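PDB 3L2A: polymerase cofactor VP35 from Reston ebolavirus, which probably binds double-stranded RNA through this interferon inhibitory domain to blunt host antiviral signalling, and serves as a cofactor of the viral polymerase. Local coordinates for residues 11-16 with 47-52; 30-35 with 64-69; 75-80 with 108-113. All coordinates share one frame; numbering follows the deposited sequence.

Starting from the N terminus, helix 10-19 comes first and is met again by helix 45-57 in contact 1, which closes a loop of 30 residues containing helix 27-41. That enclosed helix pairs with helix 62-72 in contact 2, so the two contacts cross along the chain and interlock the four long helices; I48 rests on I35, and F52 on A65 and I69, where they meet. Contact 3 opens only after both have closed. It joins residues 75-80 to the loop 108-113, spanning strands 83-85 and 100-102, and brings the helical part up to the sheet. F76 ties it back, touching I48 of contact 1 and I35 and I69 of contact 2.

Contact 1: 11-16 with 47-52; sequences KDLKEI and TIHAEF. With ACY (acetic acid), chain C.
The helices that carry L13 and H49 run almost alongside each other in the same direction, 18° apart, with their segment axes 11.2 Å from one another at closest approach. L13 and H49 mark the level at which the backbones come nearest, CA to CA 7.0 Å. With its CG anti to the backbone N (chi1 -173°), L13 reaches across and splits its two methyls between neighbours on the other helix. CD1 comes obliquely to the imidazole, 3.7 Å from CD2 of H49, while CD2 turns to I48 and lies 4.0 Å from its CG2. One turn further on, I16 also uses two branches: its CD1 approaches NE2 of H49 at 4.0 Å, and its CG2 sits 4.0 Å from CE2 of the F52 ring. Helices 10-19 and 45-57 both belong to the helical half of the VP35 interferon inhibitory domain, which packs against a small mixed sheet. Helix 27-41 covers L13 through C36 and I48 through I35; the loop residue I8 lies against I16 and H49. An acetate, probably from the crystallisation liquor, lies between I16, H49 and F52. NE2 of H49 donates a nearly straight hydrogen bond to its OXT, 3.0 Å long with an angle of 166° at the hydrogen. The placing of the other oxygen is doubtful, because the model sets it too close to the imidazole. The acetate methyl is 4.0 Å from CD2 of F52.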
loop_
_atom_site.group_PDB
_atom_site.type_symbol
_atom_site.label_atom_id
_atom_site.label_comp_id
_atom_site.label_asym_id
_atom_site.label_seq_id
_atom_site.Cartn_x
_atom_site.Cartn_y
_atom_site.Cartn_z
ATOM N N LYS A 11 5.191 -12.473 4.321
ATOM C CA LYS A 11 5.146 -13.185 3.040
ATOM C C LYS A 11 3.747 -13.767 2.826
ATOM O O LYS A 11 3.172 -13.627 1.755
ATOM C CB LYS A 11 6.211 -14.295 3.024
ATOM C CG LYS A 11 6.235 -15.139 1.758
ATOM C CD LYS A 11 7.190 -16.333 1.906
ATOM C CE LYS A 11 7.089 -17.251 0.705
ATOM N NZ LYS A 11 7.495 -16.551 -0.569
ATOM N N ASP A 12 3.204 -14.419 3.853
ATOM C CA ASP A 12 1.883 -15.047 3.719
ATOM C C ASP A 12 0.749 -14.031 3.604
ATOM O O ASP A 12 -0.222 -14.249 2.849
ATOM C CB ASP A 12 1.628 -16.037 4.862
ATOM C CG ASP A 12 2.448 -17.311 4.722
ATOM O OD1 ASP A 12 3.166 -17.476 3.698
ATOM O OD2 ASP A 12 2.355 -18.165 5.629
ATOM N N LEU A 13 0.850 -12.917 4.335
ATOM C CA LEU A 13 -0.166 -11.864 4.190
ATOM C C LEU A 13 -0.171 -11.239 2.797
ATOM O O LEU A 13 -1.237 -11.014 2.216
ATOM C CB LEU A 13 -0.013 -10.797 5.283
ATOM C CG LEU A 13 -1.131 -9.771 5.299
ATOM C CD1 LEU A 13 -2.509 -10.397 5.538
ATOM C CD2 LEU A 13 -0.779 -8.770 6.389
ATOM N N LYS A 14 1.018 -10.955 2.258
ATOM C CA LYS A 14 1.145 -10.453 0.887
ATOM C C LYS A 14 0.454 -11.417 -0.081
ATOM O O LYS A 14 -0.302 -11.001 -0.960
ATOM C CB LYS A 14 2.609 -10.264 0.526
ATOM C CG LYS A 14 2.810 -9.781 -0.914
ATOM C CD LYS A 14 4.257 -9.803 -1.307
ATOM C CE LYS A 14 4.399 -9.554 -2.793
ATOM N NZ LYS A 14 5.794 -9.143 -3.128
ATOM N N GLU A 15 0.695 -12.718 0.093
ATOM C CA GLU A 15 0.140 -13.726 -0.798
ATOM C C GLU A 15 -1.370 -13.751 -0.726
ATOM O O GLU A 15 -2.032 -13.764 -1.767
ATOM C CB GLU A 15 0.733 -15.097 -0.473
ATOM C CG GLU A 15 2.191 -15.213 -0.873
ATOM C CD GLU A 15 2.809 -16.568 -0.488
ATOM O OE1 GLU A 15 2.127 -17.363 0.202
ATOM O OE2 GLU A 15 3.971 -16.833 -0.899
ATOM N N ILE A 16 -1.932 -13.711 0.486
ATOM C CA ILE A 16 -3.395 -13.620 0.649
ATOM C C ILE A 16 -3.963 -12.378 -0.063
ATOM O O ILE A 16 -4.995 -12.440 -0.748
ATOM C CB ILE A 16 -3.792 -13.570 2.150
ATOM C CG1 ILE A 16 -3.614 -14.962 2.780
ATOM C CG2 ILE A 16 -5.232 -13.074 2.342
ATOM C CD1 ILE A 16 -3.719 -14.965 4.297
ATOM N N THR A 47 -2.994 -7.464 13.185
ATOM C CA THR A 47 -4.034 -6.428 13.208
ATOM C C THR A 47 -4.497 -6.092 11.782
ATOM O O THR A 47 -5.682 -6.002 11.503
ATOM C CB THR A 47 -3.480 -5.177 13.886
ATOM O OG1 THR A 47 -3.131 -5.491 15.250
ATOM C CG2 THR A 47 -4.508 -4.062 13.912
ATOM N N ILE A 48 -3.534 -5.891 10.898
ATOM C CA ILE A 48 -3.833 -5.605 9.483
ATOM C C ILE A 48 -4.634 -6.759 8.837
ATOM O O ILE A 48 -5.624 -6.548 8.157
ATOM C CB ILE A 48 -2.514 -5.355 8.752
ATOM C CG1 ILE A 48 -1.911 -4.031 9.221
ATOM C CG2 ILE A 48 -2.722 -5.362 7.228
ATOM C CD1 ILE A 48 -0.406 -3.854 8.812
ATOM N N HIS A 49 -4.209 -7.982 9.106
ATOM C CA HIS A 49 -4.888 -9.165 8.582
ATOM C C HIS A 49 -6.326 -9.219 9.087
ATOM O O HIS A 49 -7.239 -9.509 8.322
ATOM C CB HIS A 49 -4.073 -10.413 8.955
ATOM C CG HIS A 49 -4.659 -11.704 8.461
ATOM N ND1 HIS A 49 -4.547 -12.881 9.171
ATOM C CD2 HIS A 49 -5.322 -12.015 7.321
ATOM C CE1 HIS A 49 -5.135 -13.859 8.502
ATOM N NE2 HIS A 49 -5.628 -13.357 7.381
ATOM N N ALA A 50 -6.513 -8.906 10.369
ATOM C CA ALA A 50 -7.849 -8.936 10.996
ATOM C C ALA A 50 -8.758 -7.926 10.316
ATOM O O ALA A 50 -9.904 -8.199 10.023
ATOM C CB ALA A 50 -7.728 -8.602 12.485
ATOM N N GLU A 51 -8.226 -6.726 10.103
ATOM C CA GLU A 51 -9.022 -5.675 9.448
ATOM C C GLU A 51 -9.338 -6.023 7.988
ATOM O O GLU A 51 -10.435 -5.730 7.476
ATOM C CB GLU A 51 -8.269 -4.357 9.559
ATOM C CG GLU A 51 -8.311 -3.828 10.969
ATOM C CD GLU A 51 -9.676 -3.305 11.361
ATOM O OE1 GLU A 51 -10.590 -3.273 10.503
ATOM O OE2 GLU A 51 -9.826 -2.918 12.535
ATOM N N PHE A 52 -8.372 -6.629 7.312
ATOM C CA PHE A 52 -8.576 -7.071 5.924
ATOM C C PHE A 52 -9.738 -8.057 5.898
ATOM O O PHE A 52 -10.671 -7.919 5.129
ATOM C CB PHE A 52 -7.311 -7.730 5.383
ATOM C CG PHE A 52 -7.384 -8.060 3.916
ATOM C CD1 PHE A 52 -7.436 -7.029 2.976
ATOM C CD2 PHE A 52 -7.384 -9.388 3.478
ATOM C CE1 PHE A 52 -7.480 -7.321 1.597
ATOM C CE2 PHE A 52 -7.432 -9.693 2.108
ATOM C CZ PHE A 52 -7.462 -8.655 1.166
HETATM C C ACY C . -7.719 -13.372 4.861
HETATM O O ACY C . -7.095 -12.358 5.225
HETATM O OXT ACY C . -7.496 -14.517 5.331
HETATM C CH3 ACY C . -8.771 -13.139 3.812
#

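Contact 2: 30-35 with 64-69; sequences QLVQVI and CALIQI
No ring or amide takes part where L66 meets L31, V32 and I35; the glutamine amides of both segments lie away from an interface made wholly of aliphatic side chains. L66 is its centre. With CG anti to its carbonyl carbon (chi1 -68°), it projects from helix 62-72 and presents both methyls to helix 27-41. The CG2 methyl of V32 sits against that fork, 3.7 Å from CD1 of L66 and 4.0 Å from CD2 of the same leucine. L31 slides past L66 in the opposite direction, its CD2 reaching back to the CB of L66 at 3.9 Å. From the following turn, I35 puts CD1 between two residues of the other helix, 3.8 Å from CD2 of L66 and 4.2 Å from CG2 of I69. The segment axes stay 10.8 Å apart at their closest and diverge by 35°, with V32 and L66 the nearest pair of CA atoms. All five touching residues are buried, close to the centre of the chain, and form part of the core of the helical portion of the interferon inhibitory domain. Around them, M17 of helix 10-19 touches both V32 and L66, I48 of helix 45-57 touches I35, F52 of that helix touches I69, and V114 of strand 113-118 packs on L31 and V34, bringing the sheet against helix 27-41.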
loop_
_atom_site.group_PDB
_atom_site.type_symbol
_atom_site.label_atom_id
_atom_site.label_comp_id
_atom_site.label_asym_id
_atom_site.label_seq_id
_atom_site.Cartn_x
_atom_site.Cartn_y
_atom_site.Cartn_z
ATOM N N GLN A 30 1.147 -2.373 -5.159
ATOM C CA GLN A 30 2.158 -1.564 -4.472
ATOM C C GLN A 30 1.713 -1.272 -3.036
ATOM O O GLN A 30 2.524 -1.355 -2.084
ATOM C CB GLN A 30 2.462 -0.267 -5.226
ATOM C CG GLN A 30 3.597 0.517 -4.601
ATOM C CD GLN A 30 4.919 -0.226 -4.627
ATOM O OE1 GLN A 30 5.497 -0.537 -3.574
ATOM N NE2 GLN A 30 5.397 -0.531 -5.822
ATOM N N LEU A 31 0.420 -0.971 -2.871
ATOM C CA LEU A 31 -0.132 -0.735 -1.522
ATOM C C LEU A 31 0.000 -1.932 -0.603
ATOM O O LEU A 31 0.332 -1.753 0.568
ATOM C CB LEU A 31 -1.576 -0.236 -1.597
ATOM C CG LEU A 31 -2.199 0.177 -0.256
ATOM C CD1 LEU A 31 -1.388 1.206 0.556
ATOM C CD2 LEU A 31 -3.607 0.644 -0.498
ATOM N N VAL A 32 -0.219 -3.148 -1.122
ATOM C CA VAL A 32 -0.034 -4.371 -0.315
ATOM C C VAL A 32 1.410 -4.426 0.186
ATOM O O VAL A 32 1.658 -4.699 1.346
ATOM C CB VAL A 32 -0.351 -5.600 -1.156
ATOM C CG1 VAL A 32 0.207 -6.923 -0.507
ATOM C CG2 VAL A 32 -1.880 -5.705 -1.394
ATOM N N GLN A 33 2.367 -4.151 -0.707
ATOM C CA GLN A 33 3.780 -4.181 -0.285
ATOM C C GLN A 33 4.091 -3.156 0.808
ATOM O O GLN A 33 4.815 -3.461 1.772
ATOM C CB GLN A 33 4.686 -3.955 -1.486
ATOM C CG GLN A 33 4.480 -5.001 -2.537
ATOM C CD GLN A 33 5.175 -4.639 -3.830
ATOM O OE1 GLN A 33 6.350 -4.274 -3.829
ATOM N NE2 GLN A 33 4.458 -4.757 -4.940
ATOM N N VAL A 34 3.535 -1.962 0.653
ATOM C CA VAL A 34 3.745 -0.853 1.590
ATOM C C VAL A 34 3.153 -1.238 2.944
ATOM O O VAL A 34 3.795 -1.078 3.977
ATOM C CB VAL A 34 3.114 0.452 1.053
ATOM C CG1 VAL A 34 3.005 1.529 2.159
ATOM C CG2 VAL A 34 3.914 1.004 -0.195
ATOM N N ILE A 35 1.938 -1.773 2.918
ATOM C CA ILE A 35 1.228 -2.173 4.165
ATOM C C ILE A 35 1.958 -3.309 4.832
ATOM O O ILE A 35 2.140 -3.309 6.064
ATOM C CB ILE A 35 -0.218 -2.574 3.814
ATOM C CG1 ILE A 35 -1.026 -1.296 3.503
ATOM C CG2 ILE A 35 -0.875 -3.417 4.926
ATOM C CD1 ILE A 35 -2.478 -1.596 2.968
ATOM N N CYS A 64 -11.037 -1.931 -1.659
ATOM C CA CYS A 64 -11.662 -1.151 -0.617
ATOM C C CYS A 64 -11.131 -1.558 0.745
ATOM O O CYS A 64 -10.855 -0.686 1.579
ATOM C CB CYS A 64 -13.182 -1.279 -0.683
ATOM S SG CYS A 64 -14.018 -0.295 0.571
ATOM N N ALA A 65 -10.964 -2.871 0.964
ATOM C CA ALA A 65 -10.419 -3.380 2.235
ATOM C C ALA A 65 -9.036 -2.777 2.540
ATOM O O ALA A 65 -8.738 -2.394 3.680
ATOM C CB ALA A 65 -10.384 -4.934 2.213
ATOM N N LEU A 66 -8.207 -2.638 1.501
ATOM C CA LEU A 66 -6.884 -2.042 1.672
ATOM C C LEU A 66 -6.986 -0.569 2.001
ATOM O O LEU A 66 -6.251 -0.062 2.847
ATOM C CB LEU A 66 -6.056 -2.253 0.420
ATOM C CG LEU A 66 -5.658 -3.711 0.125
ATOM C CD1 LEU A 66 -5.102 -3.801 -1.281
ATOM C CD2 LEU A 66 -4.618 -4.222 1.153
ATOM N N ILE A 67 -7.876 0.141 1.316
ATOM C CA ILE A 67 -8.105 1.541 1.693
ATOM C C ILE A 67 -8.533 1.651 3.160
ATOM O O ILE A 67 -8.026 2.479 3.914
ATOM C CB ILE A 67 -9.154 2.200 0.768
ATOM C CG1 ILE A 67 -8.598 2.322 -0.656
ATOM C CG2 ILE A 67 -9.597 3.580 1.315
ATOM C CD1 ILE A 67 -9.630 2.825 -1.678
ATOM N N GLN A 68 -9.446 0.778 3.574
ATOM C CA GLN A 68 -9.947 0.835 4.938
ATOM C C GLN A 68 -8.845 0.571 5.955
ATOM O O GLN A 68 -8.810 1.212 7.009
ATOM C CB GLN A 68 -11.149 -0.099 5.097
ATOM C CG GLN A 68 -12.354 0.322 4.231
ATOM C CD GLN A 68 -12.923 1.703 4.532
ATOM O OE1 GLN A 68 -12.390 2.730 4.098
ATOM N NE2 GLN A 68 -14.065 1.731 5.207
ATOM N N ILE A 69 -7.939 -0.354 5.643
ATOM C CA ILE A 69 -6.765 -0.593 6.506
ATOM C C ILE A 69 -6.024 0.701 6.752
ATOM O O ILE A 69 -5.698 1.031 7.904
ATOM C CB ILE A 69 -5.812 -1.685 5.946
ATOM C CG1 ILE A 69 -6.467 -3.073 6.069
ATOM C CG2 ILE A 69 -4.416 -1.626 6.644
ATOM C CD1 ILE A 69 -5.879 -4.168 5.117
#

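Contact 3: 75-80 with 108-113; sequences IFQDVP and KIDRGW
K108 and I109 bring the loop between strands 100-102 and 113-118 against the end of the short helix 75-78, at the seam between the helical and sheet halves of the domain. The side chain of K108 bends at chi2 and chi3 (-74° and 90°), which curls NZ back to a water 2.9 Å away. That water is gripped four ways. It also accepts from N of I109 at 2.9 Å. Its own protons go to O of F76 at 3.0 Å and to O of V79 at 2.6 Å, so it bridges the two backbones. I109 points into the interface. Its CG2 meets CD1 of F76 at 4.1 Å, and its CD1 lies 3.6 Å from O of V79; I38 of helix 27-41 packs on both F76 and I109. At D110, a 3-10 residue, OD1 comes across Q77, 3.3 Å from its CG, with the amide and carboxylate planes 44° apart. R111 and G112 finish the turn, their N atoms hydrogen-bonded to O of K108 and O of I109 respectively. W113 then enters its strand and makes a cation-pi contact with K128, while O of K108 lies in plane at the edge of the indole.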
loop_
_atom_site.group_PDB
_atom_site.type_symbol
_atom_site.label_atom_id
_atom_site.label_comp_id
_atom_site.label_asym_id
_atom_site.label_seq_id
_atom_site.Cartn_x
_atom_site.Cartn_y
_atom_site.Cartn_z
ATOM N N ILE A 75 -1.135 3.098 12.708
ATOM C CA ILE A 75 0.246 3.192 12.194
ATOM C C ILE A 75 0.328 3.936 10.864
ATOM O O ILE A 75 1.330 4.574 10.591
ATOM C CB ILE A 75 0.942 1.791 12.066
ATOM C CG1 ILE A 75 2.464 1.929 11.920
ATOM C CG2 ILE A 75 0.338 0.924 10.937
ATOM C CD1 ILE A 75 3.136 2.460 13.166
ATOM N N PHE A 76 -0.740 3.882 10.073
ATOM C CA PHE A 76 -0.746 4.497 8.742
ATOM C C PHE A 76 -0.965 5.987 8.779
ATOM O O PHE A 76 -0.825 6.659 7.770
ATOM C CB PHE A 76 -1.706 3.758 7.793
ATOM C CG PHE A 76 -1.293 2.352 7.567
ATOM C CD1 PHE A 76 -0.151 2.075 6.821
ATOM C CD2 PHE A 76 -2.008 1.292 8.143
ATOM C CE1 PHE A 76 0.271 0.770 6.616
ATOM C CE2 PHE A 76 -1.583 -0.016 7.948
ATOM C CZ PHE A 76 -0.460 -0.279 7.195
ATOM N N GLN A 77 -1.247 6.490 9.976
ATOM C CA GLN A 77 -1.208 7.914 10.254
ATOM C C GLN A 77 0.141 8.307 10.875
ATOM O O GLN A 77 0.573 9.448 10.736
ATOM C CB GLN A 77 -2.383 8.302 11.162
ATOM C CG GLN A 77 -3.694 8.364 10.403
ATOM C CD GLN A 77 -4.885 8.079 11.279
ATOM O OE1 GLN A 77 -4.966 7.016 11.910
ATOM N NE2 GLN A 77 -5.827 9.019 11.325
ATOM N N ASP A 78 0.794 7.348 11.540
ATOM C CA ASP A 78 2.039 7.563 12.290
ATOM C C ASP A 78 3.258 7.596 11.342
ATOM O O ASP A 78 4.299 8.149 11.689
ATOM C CB ASP A 78 2.301 6.429 13.322
ATOM C CG ASP A 78 1.220 6.292 14.448
ATOM O OD1 ASP A 78 0.428 7.235 14.713
ATOM O OD2 ASP A 78 1.205 5.202 15.103
ATOM N N VAL A 79 3.152 6.945 10.183
ATOM C CA VAL A 79 4.315 6.688 9.315
ATOM C C VAL A 79 4.052 7.291 7.930
ATOM O O VAL A 79 2.935 7.177 7.427
ATOM C CB VAL A 79 4.548 5.145 9.188
ATOM C CG1 VAL A 79 5.551 4.804 8.122
ATOM C CG2 VAL A 79 5.001 4.553 10.521
ATOM N N PRO A 80 5.072 7.911 7.303
ATOM C CA PRO A 80 4.843 8.457 5.953
ATOM C C PRO A 80 4.817 7.415 4.830
ATOM O O PRO A 80 5.345 6.325 4.996
ATOM C CB PRO A 80 6.050 9.374 5.757
ATOM C CG PRO A 80 7.140 8.728 6.569
ATOM C CD PRO A 80 6.450 8.186 7.783
ATOM N N LYS A 108 -0.027 11.743 3.113
ATOM C CA LYS A 108 -0.456 10.808 4.135
ATOM C C LYS A 108 -0.971 9.540 3.494
ATOM O O LYS A 108 -1.773 9.597 2.571
ATOM C CB LYS A 108 -1.531 11.451 5.021
ATOM C CG LYS A 108 -1.041 12.661 5.854
ATOM C CD LYS A 108 -0.150 12.227 7.032
ATOM C CE LYS A 108 1.344 12.153 6.661
ATOM N NZ LYS A 108 2.107 11.160 7.490
ATOM N N ILE A 109 -0.514 8.394 3.983
ATOM C CA ILE A 109 -1.024 7.116 3.470
ATOM C C ILE A 109 -2.559 7.038 3.545
ATOM O O ILE A 109 -3.179 6.543 2.613
ATOM C CB ILE A 109 -0.357 5.921 4.173
ATOM C CG1 ILE A 109 1.162 5.958 3.930
ATOM C CG2 ILE A 109 -0.959 4.593 3.691
ATOM C CD1 ILE A 109 1.939 4.967 4.759
ATOM N N ASP A 110 -3.168 7.524 4.636
ATOM C CA ASP A 110 -4.634 7.412 4.799
ATOM C C ASP A 110 -5.441 8.320 3.862
ATOM O O ASP A 110 -6.665 8.172 3.737
ATOM C CB ASP A 110 -5.074 7.525 6.276
ATOM C CG ASP A 110 -5.154 8.960 6.779
ATOM O OD1 ASP A 110 -5.732 9.161 7.877
ATOM O OD2 ASP A 110 -4.635 9.877 6.116
ATOM N N ARG A 111 -4.750 9.230 3.181
ATOM C CA ARG A 111 -5.372 10.047 2.141
ATOM C C ARG A 111 -5.143 9.487 0.729
ATOM O O ARG A 111 -5.545 10.094 -0.255
ATOM C CB ARG A 111 -4.904 11.492 2.231
ATOM C CG ARG A 111 -5.298 12.157 3.528
ATOM C CD ARG A 111 -4.953 13.628 3.498
ATOM N NE ARG A 111 -5.381 14.310 4.713
ATOM C CZ ARG A 111 -5.365 15.631 4.872
ATOM N NH1 ARG A 111 -4.945 16.416 3.885
ATOM N NH2 ARG A 111 -5.774 16.170 6.014
ATOM N N GLY A 112 -4.521 8.311 0.633
ATOM C CA GLY A 112 -4.405 7.622 -0.654
ATOM C C GLY A 112 -2.993 7.609 -1.238
ATOM O O GLY A 112 -2.773 7.034 -2.288
ATOM N N TRP A 113 -2.034 8.218 -0.547
ATOM C CA TRP A 113 -0.657 8.281 -1.044
ATOM C C TRP A 113 0.055 7.000 -0.674
ATOM O O TRP A 113 0.360 6.739 0.507
ATOM C CB TRP A 113 0.069 9.489 -0.458
ATOM C CG TRP A 113 -0.550 10.783 -0.903
ATOM C CD1 TRP A 113 -1.458 11.551 -0.215
ATOM C CD2 TRP A 113 -0.322 11.445 -2.146
ATOM N NE1 TRP A 113 -1.790 12.663 -0.955
ATOM C CE2 TRP A 113 -1.116 12.620 -2.149
ATOM C CE3 TRP A 113 0.483 11.165 -3.266
ATOM C CZ2 TRP A 113 -1.143 13.514 -3.241
ATOM C CZ3 TRP A 113 0.465 12.067 -4.353
ATOM C CH2 TRP A 113 -0.343 13.220 -4.324
HETATM O O HOH W 1 0.965 8.659 6.486
#